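Side-chain contact in copper chaperone CopZ (Staphylococcus aureus, PDB 6FF2), which sequesters Cu(I) inside the cell and carries it to the copper-exporting P-type ATPase CopA: residues Asp34-Leu37 with Glu38-Gln41. Residues are numbered along the deposited sequence; the frame is centred on the assembly and turned at random.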
ATOM      1  N   ASP A  34     -15.941   3.891  -1.472  1.00 13.51           N
ATOM      2  CA  ASP A  34     -15.729   3.072  -0.238  1.00 15.18           C
ATOM      3  C   ASP A  34     -15.322   1.666  -0.651  1.00 16.18           C
ATOM      4  O   ASP A  34     -16.111   0.898  -1.211  1.00 16.32           O
ATOM      5  CB  ASP A  34     -17.045   3.097   0.546  1.00 18.11           C
ATOM      6  CG  ASP A  34     -17.006   2.277   1.809  1.00 28.99           C
ATOM      7  OD1 ASP A  34     -15.936   2.029   2.352  1.00 33.90           O
ATOM      8  OD2 ASP A  34     -18.079   1.910   2.289  1.00 39.55           O
ATOM      9  N   VAL A  35     -14.047   1.352  -0.406  1.00 15.36           N
ATOM     10  CA  VAL A  35     -13.478   0.043  -0.641  1.00 15.36           C
ATOM     11  C   VAL A  35     -13.774  -0.875   0.532  1.00 15.43           C
ATOM     12  O   VAL A  35     -13.478  -0.529   1.695  1.00 18.42           O
ATOM     13  CB  VAL A  35     -11.954   0.122  -0.813  1.00 14.86           C
ATOM     14  CG1 VAL A  35     -11.343  -1.300  -0.771  1.00 17.18           C
ATOM     15  CG2 VAL A  35     -11.619   0.926  -2.106  1.00 17.41           C
ATOM     16  N   ASN A  36     -14.304  -2.043   0.245  1.00 16.92           N
ATOM     17  CA  ASN A  36     -14.379  -3.142   1.232  1.00 17.02           C
ATOM     18  C   ASN A  36     -13.271  -4.121   0.920  1.00 17.17           C
ATOM     19  O   ASN A  36     -13.357  -4.889  -0.017  1.00 20.16           O
ATOM     20  CB  ASN A  36     -15.735  -3.838   1.197  1.00 19.40           C
ATOM     21  CG  ASN A  36     -15.862  -4.967   2.169  1.00 21.31           C
ATOM     22  OD1 ASN A  36     -14.891  -5.447   2.698  1.00 26.36           O
ATOM     23  ND2 ASN A  36     -17.070  -5.434   2.370  1.00 23.25           N
ATOM     24  N   LEU A  37     -12.213  -4.098   1.725  1.00 19.33           N
ATOM     25  CA  LEU A  37     -11.048  -4.954   1.453  1.00 21.16           C
ATOM     26  C   LEU A  37     -11.359  -6.420   1.610  1.00 23.18           C
ATOM     27  O   LEU A  37     -10.713  -7.256   0.986  1.00 25.78           O
ATOM     28  CB  LEU A  37      -9.877  -4.585   2.386  1.00 20.11           C
ATOM     29  CG  LEU A  37      -9.164  -3.298   2.030  1.00 20.40           C
ATOM     30  CD1 LEU A  37      -8.174  -2.989   3.144  1.00 22.06           C
ATOM     31  CD2 LEU A  37      -8.461  -3.367   0.684  1.00 20.74           C
ATOM     32  N   GLU A  38     -12.369  -6.724   2.422  1.00 22.60           N
ATOM     33  CA  GLU A  38     -12.699  -8.127   2.753  1.00 28.43           C
ATOM     34  C   GLU A  38     -13.358  -8.837   1.573  1.00 28.03           C
ATOM     35  O   GLU A  38     -13.164 -10.016   1.416  1.00 36.04           O
ATOM     36  CB  GLU A  38     -13.615  -8.232   3.955  1.00 32.16           C
ATOM     37  CG  GLU A  38     -13.127  -7.594   5.248  1.00 37.48           C
ATOM     38  CD  GLU A  38     -14.078  -7.881   6.407  1.00 41.99           C
ATOM     39  OE1 GLU A  38     -15.317  -7.990   6.160  1.00 52.77           O
ATOM     40  OE2 GLU A  38     -13.586  -8.003   7.559  1.00 56.99           O
ATOM     41  N   ASN A  39     -14.092  -8.110   0.720  1.00 25.67           N
ATOM     42  CA  ASN A  39     -14.672  -8.763  -0.465  1.00 24.73           C
ATOM     43  C   ASN A  39     -14.298  -8.172  -1.798  1.00 20.49           C
ATOM     44  O   ASN A  39     -14.722  -8.676  -2.818  1.00 24.94           O
ATOM     45  CB  ASN A  39     -16.209  -8.862  -0.371  1.00 26.41           C
ATOM     46  CG  ASN A  39     -16.900  -7.502  -0.260  1.00 23.39           C
ATOM     47  OD1 ASN A  39     -16.279  -6.465  -0.486  1.00 25.95           O
ATOM     48  ND2 ASN A  39     -18.224  -7.513   0.043  1.00 30.31           N
ATOM     49  N   GLY A  40     -13.454  -7.156  -1.821  1.00 18.12           N
ATOM     50  CA  GLY A  40     -13.035  -6.510  -3.051  1.00 17.37           C
ATOM     51  C   GLY A  40     -14.056  -5.602  -3.705  1.00 18.09           C
ATOM     52  O   GLY A  40     -13.820  -5.084  -4.835  1.00 18.70           O
ATOM     53  N   GLN A  41     -15.175  -5.369  -3.036  1.00 16.60           N
ATOM     54  CA  GLN A  41     -16.199  -4.500  -3.607  1.00 17.90           C
ATOM     55  C   GLN A  41     -15.877  -3.056  -3.352  1.00 16.68           C
ATOM     56  O   GLN A  41     -15.605  -2.659  -2.200  1.00 20.15           O
ATOM     57  CB  GLN A  41     -17.594  -4.820  -3.055  1.00 18.75           C
ATOM     58  CG  GLN A  41     -18.155  -6.144  -3.565  1.00 23.32           C
ATOM     59  CD  GLN A  41     -19.622  -6.219  -3.378  1.00 29.82           C
ATOM     60  OE1 GLN A  41     -20.217  -5.514  -2.535  1.00 33.52           O
ATOM     61  NE2 GLN A  41     -20.230  -6.982  -4.190  1.00 25.96           N
TER
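Asn36 OD1 takes two backbone N-H groups from the turn that follows it: Glu38 N at 2.8 Å, and Asn39 N by a weak, longer bond. The first donor lies 26° out of the plane of the Asn36 carbonyl, and Glu38 CB packs beside the same oxygen. With CG anti to its backbone N, Asn36 turns its amide forward along the chain, over these two N-H groups. Asn39 comes from the other end of the turn and crosses the Asn36 side chain at roughly a right angle, the two amide planes 42° apart. Its OD1 rests 3.1 Å from Asn36 CG, a packing contact without a hydrogen bond, and accepts from Gln41 N at 3.0 Å. The fairly straight bond from Gln41 N to Asn39 OD1 makes an Asx turn, although the donor stands well above the Asn39 carbonyl plane. Residues 37-40 connect antiparallel strands 30-36 and 41-46 of the heavy-metal-associated domain. At the base of the turn, Asn36 N bonds to Gln41 O at 2.8 Å, nearly straight at 169°, whereas Gly40 N reaches Asn36 O only weakly. Gly40 has a positive phi, a conformation glycine readily adopts. The Leu37 CA-CB bond points away from residues 38-41, and its side chain touches Met11 and Lys17 and lies about 5 Å from the side chain of the copper ligand Cys16.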